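Local coordinates for protein ribonuclease H (Uncultured organism, PDB 3U3G) that probably cleaves the RNA strand of RNA/DNA hybrids, at residues 45-50 with 97-102; 55-60 with 101-106; 65-70 with 109-114. All blocks are in the same frame, centred on the assembly; numbering follows the deposited sequence.

How the interactions relate
The three contacts illustrate how a helical layer is laid over the mixed sheet of a ribonuclease H fold. Interactions 1 and 2 join the same two helices, 45-60 and 94-110, at points whose centres lie about 10 Å apart, and they share Ala101 and Lys102. Interaction 3 lies beyond them, between the loop after helix 45-60 and the last turn and following residues of helix 94-110, its centre about 12 Å from that of interaction 2 and 22 Å from that of interaction 1. All three first segments precede the second ones, and both sets advance in the same order, in keeping with the near-parallel course of the two helices at interaction 1. Tyr50, Leu57 and Leu67 thus meet successive parts of one chain segment.

Interaction 1: 45-50 with 97-102; sequences NNVAEY and KEKFAK
Tyr50 swings its CG opposite its own carbonyl carbon (chi1 -87°), which sends the ring out to Lys99 and Phe100, while Phe100 places CG opposite its backbone N (chi1 -177°) and so draws its ring up beside the phenol. The two helices run almost side by side in the same sense, 12° apart at this point, with an axis separation of 10.5 Å that the tyrosine ring bridges. Its CD2 lies 3.9 Å from Lys99 CB, and its CE2 lies 4.0 Å from Phe100 CB. The ring therefore presents an edge, not a face, to helix 94-110, and Phe100 N falls within the ring plane. Farther out, Tyr50 OH reaches the rim of the phenylalanine ring, 3.8 Å from Phe100 CD1. This is an oblique meeting of rings without stacking. Val47, a turn earlier, brings CG1 to 3.9 Å from Lys99 CE, the lysine chain passing roughly at right angles to the valine. A bend at the last torsion of Lys99 turns NZ to Glu51, with which it forms a salt bridge along the flank of helix 45-60. Ile81 and Met85 of helix 79-85 and Leu96 of helix 94-110 also touch the tyrosine, and its hydroxyl is hydrogen-bonded to Gln84 OE1. Replacing this tyrosine with a residue as small as alanine is likely to leave Lys99 CB and Phe100 CB without their ring partner, and Gln84 OE1 without its hydroxyl mate. No hydrogen bond crosses between the two helical segments: they are held by carbon contacts, while the polar ends of Tyr50 and Lys99 are satisfied at the margins, by a third helix in one case and by Glu51 in the other.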
ATOM      1  N   ASN A  45       6.309   3.733 -11.487  1.00 15.03           N
ATOM      2  CA  ASN A  45       4.992   3.665 -10.912  1.00 14.53           C
ATOM      3  C   ASN A  45       4.800   2.366 -10.140  1.00 12.34           C
ATOM      4  O   ASN A  45       4.247   2.356  -9.046  1.00 13.13           O
ATOM      5  CB  ASN A  45       3.928   3.786 -12.007  1.00 18.35           C
ATOM      6  CG  ASN A  45       2.715   4.536 -11.540  1.00 27.32           C
ATOM      7  OD1 ASN A  45       1.786   3.929 -10.995  1.00 29.04           O
ATOM      8  ND2 ASN A  45       2.850   5.859 -11.464  1.00 19.70           N
ATOM      9  N   ASN A  46       5.100   1.248 -10.790  1.00 17.67           N
ATOM     10  CA  ASN A  46       4.820  -0.048 -10.189  1.00 16.30           C
ATOM     11  C   ASN A  46       5.661  -0.292  -8.936  1.00 10.85           C
ATOM     12  O   ASN A  46       5.176  -0.872  -7.970  1.00 12.75           O
ATOM     13  CB  ASN A  46       5.022  -1.175 -11.198  1.00 17.07           C
ATOM     14  CG  ASN A  46       3.838  -1.348 -12.124  1.00 23.38           C
ATOM     15  OD1 ASN A  46       2.717  -0.935 -11.813  1.00 24.28           O
ATOM     16  ND2 ASN A  46       4.064  -2.035 -13.238  1.00 24.61           N
ATOM     17  N   VAL A  47       6.907   0.171  -8.964  1.00 12.69           N
ATOM     18  CA  VAL A  47       7.733   0.128  -7.768  1.00 11.58           C
ATOM     19  C   VAL A  47       7.137   0.965  -6.643  1.00 12.85           C
ATOM     20  O   VAL A  47       7.006   0.471  -5.519  1.00 10.90           O
ATOM     21  CB  VAL A  47       9.192   0.490  -8.037  1.00 10.40           C
ATOM     22  CG1 VAL A  47       9.940   0.754  -6.720  1.00 15.39           C
ATOM     23  CG2 VAL A  47       9.868  -0.637  -8.817  1.00 13.30           C
ATOM     24  N   ALA A  48       6.661   2.168  -6.968  1.00 10.63           N
ATOM     25  CA  ALA A  48       5.959   2.983  -5.981  1.00  7.59           C
ATOM     26  C   ALA A  48       4.732   2.311  -5.369  1.00  9.24           C
ATOM     27  O   ALA A  48       4.539   2.387  -4.163  1.00  9.95           O
ATOM     28  CB  ALA A  48       5.620   4.372  -6.545  1.00 10.31           C
ATOM     29  N   GLU A  49       3.919   1.629  -6.180  1.00  9.89           N
ATOM     30  CA  GLU A  49       2.783   0.893  -5.635  1.00  9.55           C
ATOM     31  C   GLU A  49       3.241  -0.155  -4.624  1.00  8.98           C
ATOM     32  O   GLU A  49       2.596  -0.373  -3.589  1.00  9.16           O
ATOM     33  CB  GLU A  49       1.984   0.202  -6.746  1.00 10.65           C
ATOM     34  CG  GLU A  49       1.123   1.130  -7.617  1.00 15.82           C
ATOM     35  CD  GLU A  49      -0.357   1.166  -7.209  1.00 34.73           C
ATOM     36  OE1 GLU A  49      -0.693   0.890  -6.031  1.00 25.47           O
ATOM     37  OE2 GLU A  49      -1.192   1.525  -8.065  1.00 26.92           O
ATOM     38  N   TYR A  50       4.315  -0.869  -4.960  1.00 10.13           N
ATOM     39  CA  TYR A  50       4.828  -1.901  -4.059  1.00  9.70           C
ATOM     40  C   TYR A  50       5.439  -1.287  -2.803  1.00  8.37           C
ATOM     41  O   TYR A  50       5.210  -1.783  -1.700  1.00  7.82           O
ATOM     42  CB  TYR A  50       5.877  -2.762  -4.764  1.00  7.77           C
ATOM     43  CG  TYR A  50       5.332  -3.943  -5.547  1.00  7.97           C
ATOM     44  CD1 TYR A  50       4.241  -3.811  -6.395  1.00 10.52           C
ATOM     45  CD2 TYR A  50       5.960  -5.180  -5.498  1.00  8.35           C
ATOM     46  CE1 TYR A  50       3.759  -4.896  -7.117  1.00  8.92           C
ATOM     47  CE2 TYR A  50       5.530  -6.233  -6.273  1.00  9.06           C
ATOM     48  CZ  TYR A  50       4.412  -6.098  -7.059  1.00 10.74           C
ATOM     49  OH  TYR A  50       3.934  -7.195  -7.759  1.00 12.02           O
ATOM     50  N   LYS A  97      10.284  -8.356  -8.606  1.00 12.23           N
ATOM     51  CA  LYS A  97      10.349  -9.709  -8.044  1.00 10.92           C
ATOM     52  C   LYS A  97      10.964  -9.754  -6.646  1.00 11.14           C
ATOM     53  O   LYS A  97      10.428 -10.404  -5.739  1.00 10.43           O
ATOM     54  CB  LYS A  97      11.071 -10.662  -9.013  1.00 14.89           C
ATOM     55  CG  LYS A  97      10.231 -10.988 -10.256  1.00 16.86           C
ATOM     56  CD  LYS A  97      10.562 -12.347 -10.843  1.00 28.29           C
ATOM     57  CE  LYS A  97       9.848 -12.545 -12.169  1.00 32.35           C
ATOM     58  NZ  LYS A  97      10.411 -13.686 -12.946  1.00 39.41           N
ATOM     59  N   GLU A  98      11.942  -8.900  -6.399  1.00 10.58           N
ATOM     60  CA  GLU A  98      12.534  -8.870  -5.079  0.50 11.16           C
ATOM     61  C   GLU A  98      11.604  -8.251  -4.039  1.00  9.02           C
ATOM     62  O   GLU A  98      11.371  -8.845  -2.980  1.00  9.70           O
ATOM     63  CB  GLU A  98      13.935  -8.251  -5.092  0.50 14.71           C
ATOM     64  CG  GLU A  98      15.030  -9.303  -5.281  0.50 18.55           C
ATOM     65  CD  GLU A  98      16.368  -8.726  -5.693  0.50 16.97           C
ATOM     66  OE1 GLU A  98      17.071  -9.383  -6.497  0.50 11.01           O
ATOM     67  OE2 GLU A  98      16.801  -7.746  -5.056  0.50 22.18           O
ATOM     68  N   LYS A  99      10.929  -7.162  -4.400  1.00 10.29           N
ATOM     69  CA  LYS A  99       9.963  -6.562  -3.496  1.00  8.86           C
ATOM     70  C   LYS A  99       8.745  -7.454  -3.270  1.00  8.08           C
ATOM     71  O   LYS A  99       8.195  -7.517  -2.167  1.00  8.16           O
ATOM     72  CB  LYS A  99       9.558  -5.167  -3.973  1.00 10.21           C
ATOM     73  CG  LYS A  99      10.647  -4.121  -3.744  1.00 12.02           C
ATOM     74  CD  LYS A  99      10.423  -2.867  -4.591  1.00 15.66           C
ATOM     75  CE  LYS A  99      11.709  -2.045  -4.723  1.00 23.91           C
ATOM     76  NZ  LYS A  99      12.261  -1.638  -3.419  1.00 26.98           N
ATOM     77  N   PHE A 100       8.361  -8.209  -4.294  1.00  8.19           N
ATOM     78  CA  PHE A 100       7.248  -9.119  -4.141  1.00  8.40           C
ATOM     79  C   PHE A 100       7.541 -10.163  -3.059  1.00  8.28           C
ATOM     80  O   PHE A 100       6.710 -10.447  -2.193  1.00  8.16           O
ATOM     81  CB  PHE A 100       6.958  -9.835  -5.466  1.00  8.30           C
ATOM     82  CG  PHE A 100       5.765 -10.736  -5.409  1.00  9.21           C
ATOM     83  CD1 PHE A 100       4.487 -10.204  -5.517  1.00 10.47           C
ATOM     84  CD2 PHE A 100       5.899 -12.041  -4.980  1.00  8.33           C
ATOM     85  CE1 PHE A 100       3.370 -10.998  -5.335  1.00 10.74           C
ATOM     86  CE2 PHE A 100       4.776 -12.842  -4.801  1.00 11.74           C
ATOM     87  CZ  PHE A 100       3.514 -12.311  -4.975  1.00 10.76           C
ATOM     88  N   ALA A 101       8.731 -10.760  -3.136  1.00  8.54           N
ATOM     89  CA  ALA A 101       9.143 -11.760  -2.148  1.00  7.61           C
ATOM     90  C   ALA A 101       9.248 -11.175  -0.740  1.00 10.27           C
ATOM     91  O   ALA A 101       8.825 -11.783   0.244  1.00  8.70           O
ATOM     92  CB  ALA A 101      10.479 -12.386  -2.560  1.00  8.98           C
ATOM     93  N   LYS A 102       9.735  -9.943  -0.677  1.00  6.86           N
ATOM     94  CA  LYS A 102       9.879  -9.253   0.600  1.00  9.78           C
ATOM     95  C   LYS A 102       8.509  -9.001   1.246  1.00  8.82           C
ATOM     96  O   LYS A 102       8.290  -9.363   2.402  1.00  9.05           O
ATOM     97  CB  LYS A 102      10.601  -7.932   0.364  1.00  9.80           C
ATOM     98  CG  LYS A 102      10.666  -7.020   1.580  1.00  8.43           C
ATOM     99  CD  LYS A 102      11.529  -5.800   1.307  1.00  8.43           C
ATOM    100  CE  LYS A 102      11.372  -4.771   2.423  1.00  9.97           C
ATOM    101  NZ  LYS A 102      12.274  -3.591   2.208  1.00 10.81           N
TER

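Interaction 2: 55-60 with 101-106; sequences RALEDL and AKIAHI
Leu57 of helix 45-60 fits against Ile103 and Ile106 of helix 94-110, in the part of the ribonuclease H fold where a second helical layer lies over the helix that packs on one face of the sheet. The innermost shell is wholly aliphatic. The CG2 methyl of Ile106 touches Leu57 twice, 3.9 Å from Leu57 CB and 3.9 Å from Leu57 CD1, so it bears on both the root and one branch of the leucine. That same branch reaches back along the neighbouring helix, where Leu57 CD1 stands 4.2 Å from Ile103 CG2. The two isoleucines, three residues apart on one helical face, are therefore spanned by a single leucine methyl. Both hold CG2 opposite the backbone N, whereas Leu57 holds CG opposite its carbonyl carbon (chi1 -66°), which directs the branches across the gap.

The next shell surrounds these side chains. Ile103 is also packed by Tyr50 and Ile54 of helix 45-60, and the backbone carbonyl oxygen of Leu57 accepts a weak hydrogen bond from Arg110 NH1, near the end of helix 94-110. Away from the second helix, helix 45-60 rests on the sheet: Ala56 and Leu60 lie on Ile6 of strand 3-12, and Ala56 and Asp59 on Val23 of strand 17-26. A salt bridge one turn long ties Arg55 to Asp59 at this sheet-facing side, and Asp59 OD2 is further hydrogen-bonded to Ser36 OG on strand 32-41, so the two carboxylate oxygens have separate partners. In the bridge itself, Arg55 NE donates in the plane of its guanidinium group to the syn side of Asp59 OD1 over 2.9 Å, with the nitrogen 33° out of the carboxylate plane.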
ATOM      1  N   ARG A  55       5.287   0.159   3.076  1.00  6.26           N
ATOM      2  CA  ARG A  55       5.071   1.190   4.077  1.00  7.18           C
ATOM      3  C   ARG A  55       3.825   0.932   4.911  1.00  7.64           C
ATOM      4  O   ARG A  55       3.872   1.046   6.133  1.00  6.88           O
ATOM      5  CB  ARG A  55       5.004   2.572   3.433  1.00  7.11           C
ATOM      6  CG  ARG A  55       4.522   3.690   4.358  1.00  7.33           C
ATOM      7  CD  ARG A  55       5.444   3.948   5.568  1.00  8.30           C
ATOM      8  NE  ARG A  55       4.979   5.097   6.369  1.00  7.69           N
ATOM      9  CZ  ARG A  55       5.310   6.356   6.114  1.00  7.75           C
ATOM     10  NH1 ARG A  55       4.749   7.342   6.808  1.00 10.02           N
ATOM     11  NH2 ARG A  55       6.211   6.630   5.179  1.00  7.61           N
ATOM     12  N   ALA A  56       2.742   0.474   4.280  1.00  6.25           N
ATOM     13  CA  ALA A  56       1.561   0.100   5.070  1.00  7.25           C
ATOM     14  C   ALA A  56       1.848  -1.014   6.069  1.00  6.75           C
ATOM     15  O   ALA A  56       1.403  -0.959   7.218  1.00  7.38           O
ATOM     16  CB  ALA A  56       0.391  -0.276   4.164  1.00  7.87           C
ATOM     17  N   LEU A  57       2.614  -2.019   5.637  1.00  6.43           N
ATOM     18  CA  LEU A  57       3.010  -3.102   6.539  1.00  7.39           C
ATOM     19  C   LEU A  57       3.902  -2.638   7.696  1.00  6.62           C
ATOM     20  O   LEU A  57       3.778  -3.156   8.813  1.00  7.71           O
ATOM     21  CB  LEU A  57       3.683  -4.229   5.752  1.00  8.14           C
ATOM     22  CG  LEU A  57       2.709  -4.927   4.802  1.00  7.49           C
ATOM     23  CD1 LEU A  57       3.510  -5.799   3.840  1.00 10.42           C
ATOM     24  CD2 LEU A  57       1.712  -5.807   5.575  1.00 13.85           C
ATOM     25  N   GLU A  58       4.721  -1.617   7.452  1.00  5.33           N
ATOM     26  CA  GLU A  58       5.502  -0.980   8.503  1.00  6.90           C
ATOM     27  C   GLU A  58       4.605  -0.203   9.467  1.00  6.84           C
ATOM     28  O   GLU A  58       4.739  -0.320  10.694  1.00  6.99           O
ATOM     29  CB  GLU A  58       6.554  -0.071   7.866  1.00  8.83           C
ATOM     30  CG  GLU A  58       7.246   0.912   8.792  1.00 12.29           C
ATOM     31  CD  GLU A  58       8.482   0.342   9.450  1.00 12.32           C
ATOM     32  OE1 GLU A  58       8.603  -0.910   9.492  1.00 14.65           O
ATOM     33  OE2 GLU A  58       9.197   1.137  10.119  1.00 11.80           O
ATOM     34  N   ASP A  59       3.690   0.586   8.911  1.00  7.03           N
ATOM     35  CA  ASP A  59       2.752   1.357   9.728  1.00  6.95           C
ATOM     36  C   ASP A  59       2.028   0.422  10.680  1.00  9.72           C
ATOM     37  O   ASP A  59       1.804   0.753  11.841  1.00  9.01           O
ATOM     38  CB  ASP A  59       1.718   2.033   8.826  1.00  7.88           C
ATOM     39  CG  ASP A  59       2.306   3.166   7.991  1.00  8.59           C
ATOM     40  OD1 ASP A  59       3.299   3.798   8.411  1.00  8.81           O
ATOM     41  OD2 ASP A  59       1.630   3.559   7.021  1.00  8.46           O
ATOM     42  N   LEU A  60       1.624  -0.738  10.169  1.00  6.85           N
ATOM     43  CA  LEU A  60       0.880  -1.679  10.999  1.00  8.27           C
ATOM     44  C   LEU A  60       1.584  -2.007  12.316  1.00  8.33           C
ATOM     45  O   LEU A  60       0.926  -2.311  13.319  1.00  8.40           O
ATOM     46  CB  LEU A  60       0.587  -2.967  10.222  1.00  9.28           C
ATOM     47  CG  LEU A  60      -0.563  -2.865   9.228  1.00 11.79           C
ATOM     48  CD1 LEU A  60      -0.739  -4.190   8.494  1.00 13.56           C
ATOM     49  CD2 LEU A  60      -1.839  -2.481   9.980  1.00 16.97           C
ATOM     50  N   ALA A 101       8.731 -10.760  -3.136  1.00  8.54           N
ATOM     51  CA  ALA A 101       9.143 -11.760  -2.148  1.00  7.61           C
ATOM     52  C   ALA A 101       9.248 -11.175  -0.740  1.00 10.27           C
ATOM     53  O   ALA A 101       8.825 -11.783   0.244  1.00  8.70           O
ATOM     54  CB  ALA A 101      10.479 -12.386  -2.560  1.00  8.98           C
ATOM     55  N   LYS A 102       9.735  -9.943  -0.677  1.00  6.86           N
ATOM     56  CA  LYS A 102       9.879  -9.253   0.600  1.00  9.78           C
ATOM     57  C   LYS A 102       8.509  -9.001   1.246  1.00  8.82           C
ATOM     58  O   LYS A 102       8.290  -9.363   2.402  1.00  9.05           O
ATOM     59  CB  LYS A 102      10.601  -7.932   0.364  1.00  9.80           C
ATOM     60  CG  LYS A 102      10.666  -7.020   1.580  1.00  8.43           C
ATOM     61  CD  LYS A 102      11.529  -5.800   1.307  1.00  8.43           C
ATOM     62  CE  LYS A 102      11.372  -4.771   2.423  1.00  9.97           C
ATOM     63  NZ  LYS A 102      12.274  -3.591   2.208  1.00 10.81           N
ATOM     64  N   ILE A 103       7.554  -8.513   0.447  1.00  8.31           N
ATOM     65  CA  ILE A 103       6.198  -8.291   0.919  1.00  9.83           C
ATOM     66  C   ILE A 103       5.550  -9.589   1.378  1.00  9.41           C
ATOM     67  O   ILE A 103       4.931  -9.652   2.435  1.00  9.15           O
ATOM     68  CB  ILE A 103       5.326  -7.649  -0.176  1.00  7.98           C
ATOM     69  CG1 ILE A 103       5.754  -6.200  -0.405  1.00  8.59           C
ATOM     70  CG2 ILE A 103       3.845  -7.748   0.177  1.00 10.98           C
ATOM     71  CD1 ILE A 103       5.289  -5.603  -1.716  1.00  9.56           C
ATOM     72  N   ALA A 104       5.711 -10.639   0.587  1.00  9.33           N
ATOM     73  CA  ALA A 104       5.092 -11.912   0.938  1.00 12.17           C
ATOM     74  C   ALA A 104       5.607 -12.415   2.281  1.00  9.37           C
ATOM     75  O   ALA A 104       4.841 -12.897   3.109  1.00 12.63           O
ATOM     76  CB  ALA A 104       5.340 -12.938  -0.154  1.00 11.37           C
ATOM     77  N   HIS A 105       6.900 -12.249   2.529  1.00  9.39           N
ATOM     78  CA  HIS A 105       7.459 -12.721   3.778  1.00 10.34           C
ATOM     79  C   HIS A 105       7.009 -11.853   4.959  1.00  9.85           C
ATOM     80  O   HIS A 105       6.626 -12.360   6.022  1.00 10.19           O
ATOM     81  CB  HIS A 105       8.982 -12.770   3.686  1.00 11.26           C
ATOM     82  CG  HIS A 105       9.636 -13.344   4.903  1.00 13.85           C
ATOM     83  ND1 HIS A 105       9.845 -14.696   5.075  1.00 19.81           N
ATOM     84  CD2 HIS A 105       9.948 -12.763   6.082  1.00 12.19           C
ATOM     85  CE1 HIS A 105      10.343 -14.907   6.280  1.00 15.01           C
ATOM     86  NE2 HIS A 105      10.328 -13.766   6.941  1.00 15.29           N
ATOM     87  N   ILE A 106       7.018 -10.542   4.776  1.00  8.43           N
ATOM     88  CA  ILE A 106       6.556  -9.643   5.824  1.00  8.93           C
ATOM     89  C   ILE A 106       5.101  -9.911   6.180  1.00  9.79           C
ATOM     90  O   ILE A 106       4.744  -9.925   7.350  1.00 10.11           O
ATOM     91  CB  ILE A 106       6.722  -8.186   5.388  1.00  7.48           C
ATOM     92  CG1 ILE A 106       8.208  -7.830   5.287  1.00  8.77           C
ATOM     93  CG2 ILE A 106       6.046  -7.242   6.390  1.00 11.18           C
ATOM     94  CD1 ILE A 106       8.467  -6.506   4.586  1.00 10.62           C
TER

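Interaction 3: 65-70 with 109-114; sequences DKLVDM and ERVPNL
Leu67 meets Arg110 and Val111 where the 3-10 segment leading into strand 71-76 passes the C-terminal end of helix 94-110, a meeting of connecting segments at the periphery of the ribonuclease H fold. Ahead of it, Asp65 lies within the 3-10 segment, its O accepting from Val68 N at 3.2 Å. Leu67 itself carries the contact: with CG turned opposite the backbone N (chi1 -161°), its CD2 comes to 4.2 Å from the carbonyl oxygen of Arg110 and 4.4 Å from Val111 CG1. The same methyl also packs on the carbonyl oxygen of Leu60, and the side chain rests on Ile4 of strand 3-12. After Leu67 the chain makes a type II beta turn through Val68 and Asp69, the latter with a positive phi of 74°, which brings Met70 to the start of strand 71-76. Across the contact, Val111 is the first residue after helix 94-110 to leave helical phi/psi. Its side chain packs on Leu57 and Leu60, and its carbonyl oxygen is hydrogen-bonded by Lys107 NZ. That oxygen also closes the type I turn into strand 115-118, accepting from Leu114 N at 3.0 Å.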
ATOM      1  N   ASP A  65       0.153  -3.980  20.405  1.00 15.53           N
ATOM      2  CA  ASP A  65      -0.728  -4.947  21.031  1.00 15.35           C
ATOM      3  C   ASP A  65      -2.079  -5.089  20.332  1.00 17.71           C
ATOM      4  O   ASP A  65      -2.620  -6.193  20.250  1.00 21.97           O
ATOM      5  CB  ASP A  65      -0.900  -4.655  22.532  1.00 15.48           C
ATOM      6  CG  ASP A  65      -1.546  -3.290  22.819  1.00 23.89           C
ATOM      7  OD1 ASP A  65      -1.437  -2.339  22.002  1.00 24.20           O
ATOM      8  OD2 ASP A  65      -2.080  -3.137  23.939  1.00 35.04           O
ATOM      9  N   LYS A  66      -2.561  -3.995  19.742  1.00 17.24           N
ATOM     10  CA  LYS A  66      -3.893  -3.967  19.143  1.00 15.10           C
ATOM     11  C   LYS A  66      -3.948  -4.793  17.863  1.00 20.91           C
ATOM     12  O   LYS A  66      -5.027  -5.127  17.373  1.00 22.49           O
ATOM     13  CB  LYS A  66      -4.342  -2.528  18.869  1.00 20.42           C
ATOM     14  CG  LYS A  66      -4.706  -1.734  20.106  1.00 24.76           C
ATOM     15  CD  LYS A  66      -6.192  -1.828  20.405  1.00 43.32           C
ATOM     16  CE  LYS A  66      -6.450  -2.686  21.629  1.00 43.80           C
ATOM     17  NZ  LYS A  66      -6.071  -1.987  22.890  1.00 42.77           N
ATOM     18  N   LEU A  67      -2.783  -5.187  17.360  1.00 19.65           N
ATOM     19  CA  LEU A  67      -2.711  -5.936  16.113  1.00 21.36           C
ATOM     20  C   LEU A  67      -3.033  -7.413  16.301  1.00 27.06           C
ATOM     21  O   LEU A  67      -3.384  -8.110  15.346  1.00 26.10           O
ATOM     22  CB  LEU A  67      -1.334  -5.754  15.466  1.00 24.46           C
ATOM     23  CG  LEU A  67      -1.196  -6.078  13.979  1.00 24.92           C
ATOM     24  CD1 LEU A  67      -2.092  -5.175  13.129  1.00 22.93           C
ATOM     25  CD2 LEU A  67       0.263  -5.936  13.561  1.00 21.62           C
ATOM     26  N   VAL A  68      -2.946  -7.890  17.537  1.00 26.38           N
ATOM     27  CA  VAL A  68      -3.061  -9.323  17.795  1.00 29.91           C
ATOM     28  C   VAL A  68      -4.487  -9.820  17.545  1.00 29.35           C
ATOM     29  O   VAL A  68      -5.454  -9.249  18.057  1.00 25.88           O
ATOM     30  CB  VAL A  68      -2.612  -9.691  19.225  1.00 29.75           C
ATOM     31  CG1 VAL A  68      -2.795 -11.179  19.463  1.00 34.69           C
ATOM     32  CG2 VAL A  68      -1.155  -9.286  19.455  1.00 26.69           C
ATOM     33  N   ASP A  69      -4.613 -10.773  16.627  1.00 27.11           N
ATOM     34  CA  ASP A  69      -5.909 -11.387  16.324  1.00 27.98           C
ATOM     35  C   ASP A  69      -6.825 -10.458  15.529  1.00 27.42           C
ATOM     36  O   ASP A  69      -8.036 -10.654  15.506  1.00 24.56           O
ATOM     37  CB  ASP A  69      -6.622 -11.824  17.610  1.00 31.21           C
ATOM     38  CG  ASP A  69      -6.055 -13.110  18.193  1.00 39.47           C
ATOM     39  OD1 ASP A  69      -5.369 -13.855  17.460  1.00 47.85           O
ATOM     40  OD2 ASP A  69      -6.316 -13.383  19.385  1.00 47.39           O
ATOM     41  N   MET A  70      -6.264  -9.377  14.997  1.00 24.12           N
ATOM     42  CA  MET A  70      -7.065  -8.345  14.341  1.00 20.63           C
ATOM     43  C   MET A  70      -7.224  -8.657  12.856  1.00 18.05           C
ATOM     44  O   MET A  70      -6.244  -8.917  12.163  1.00 19.85           O
ATOM     45  CB  MET A  70      -6.400  -6.979  14.518  1.00 18.96           C
ATOM     46  CG  MET A  70      -7.117  -5.832  13.818  1.00 18.94           C
ATOM     47  SD  MET A  70      -8.747  -5.475  14.513  1.00 18.22           S
ATOM     48  CE  MET A  70      -8.366  -5.105  16.216  1.00 20.22           C
ATOM     49  N   GLU A 109       4.702 -13.013   8.208  1.00 13.55           N
ATOM     50  CA  GLU A 109       5.269 -12.876   9.527  1.00 16.33           C
ATOM     51  C   GLU A 109       4.413 -11.996  10.412  1.00 14.68           C
ATOM     52  O   GLU A 109       4.227 -12.324  11.519  1.00 19.36           O
ATOM     53  CB  GLU A 109       6.688 -12.313   9.408  1.00 17.60           C
ATOM     54  CG  GLU A 109       7.287 -11.781  10.705  1.00 29.14           C
ATOM     55  CD  GLU A 109       8.700 -11.401  10.545  1.00 39.66           C
ATOM     56  OE1 GLU A 109       8.973 -10.254  10.207  1.00 37.44           O
ATOM     57  OE2 GLU A 109       9.501 -12.321  10.664  1.00 47.80           O
ATOM     58  N   ARG A 110       3.967 -10.853   9.922  1.00 12.36           N
ATOM     59  CA  ARG A 110       3.285  -9.850  10.761  1.00 12.48           C
ATOM     60  C   ARG A 110       1.767 -10.010  10.783  1.00 13.08           C
ATOM     61  O   ARG A 110       1.138  -9.667  11.730  1.00 15.38           O
ATOM     62  CB  ARG A 110       3.573  -8.429  10.265  1.00 14.20           C
ATOM     63  CG  ARG A 110       4.980  -7.979  10.423  1.00 14.64           C
ATOM     64  CD  ARG A 110       5.161  -6.479  10.091  1.00 12.98           C
ATOM     65  NE  ARG A 110       6.541  -6.326   9.899  1.00 12.14           N
ATOM     66  CZ  ARG A 110       7.112  -5.401   9.181  1.00 13.84           C
ATOM     67  NH1 ARG A 110       6.412  -4.453   8.619  1.00 10.09           N
ATOM     68  NH2 ARG A 110       8.407  -5.450   8.982  1.00 14.30           N
ATOM     69  N   VAL A 111       1.208 -10.409   9.647  1.00 11.13           N
ATOM     70  CA  VAL A 111      -0.252 -10.369   9.452  1.00 14.68           C
ATOM     71  C   VAL A 111      -0.717 -11.483   8.514  1.00 12.57           C
ATOM     72  O   VAL A 111      -1.166 -11.222   7.474  1.00 12.33           O
ATOM     73  CB  VAL A 111      -0.788  -8.992   8.943  1.00 17.74           C
ATOM     74  CG1 VAL A 111      -0.990  -8.054   9.971  1.00 22.14           C
ATOM     75  CG2 VAL A 111       0.127  -8.402   7.984  1.00 16.42           C
ATOM     76  N   PRO A 112      -0.568 -12.734   8.921  1.00 12.03           N
ATOM     77  CA  PRO A 112      -0.759 -13.822   7.961  1.00 13.87           C
ATOM     78  C   PRO A 112      -2.209 -13.977   7.490  1.00 12.98           C
ATOM     79  O   PRO A 112      -2.453 -14.582   6.439  1.00 16.82           O
ATOM     80  CB  PRO A 112      -0.320 -15.068   8.749  1.00 15.94           C
ATOM     81  CG  PRO A 112      -0.361 -14.649  10.182  1.00 15.60           C
ATOM     82  CD  PRO A 112       0.047 -13.209  10.168  1.00 15.08           C
ATOM     83  N   ASN A 113      -3.141 -13.316   8.163  1.00 15.23           N
ATOM     84  CA  ASN A 113      -4.525 -13.355   7.703  1.00 17.21           C
ATOM     85  C   ASN A 113      -4.971 -12.108   6.957  1.00 15.51           C
ATOM     86  O   ASN A 113      -6.146 -11.967   6.635  1.00 15.75           O
ATOM     87  CB  ASN A 113      -5.465 -13.646   8.865  1.00 18.55           C
ATOM     88  CG  ASN A 113      -5.155 -14.963   9.537  1.00 24.61           C
ATOM     89  OD1 ASN A 113      -4.939 -15.980   8.867  1.00 23.31           O
ATOM     90  ND2 ASN A 113      -4.966 -14.917  10.851  1.00 23.78           N
ATOM     91  N   LEU A 114      -4.027 -11.231   6.637  1.00 14.11           N
ATOM     92  CA  LEU A 114      -4.276 -10.102   5.742  0.50 11.72           C
ATOM     93  C   LEU A 114      -4.985 -10.569   4.483  1.00 13.29           C
ATOM     94  O   LEU A 114      -4.543 -11.536   3.853  1.00 15.40           O
ATOM     95  CB  LEU A 114      -2.947  -9.454   5.347  0.50 12.70           C
ATOM     96  CG  LEU A 114      -3.024  -8.257   4.399  0.50  9.34           C
ATOM     97  CD1 LEU A 114      -3.760  -7.117   5.089  0.50 12.11           C
ATOM     98  CD2 LEU A 114      -1.634  -7.833   3.971  0.50 12.89           C
TER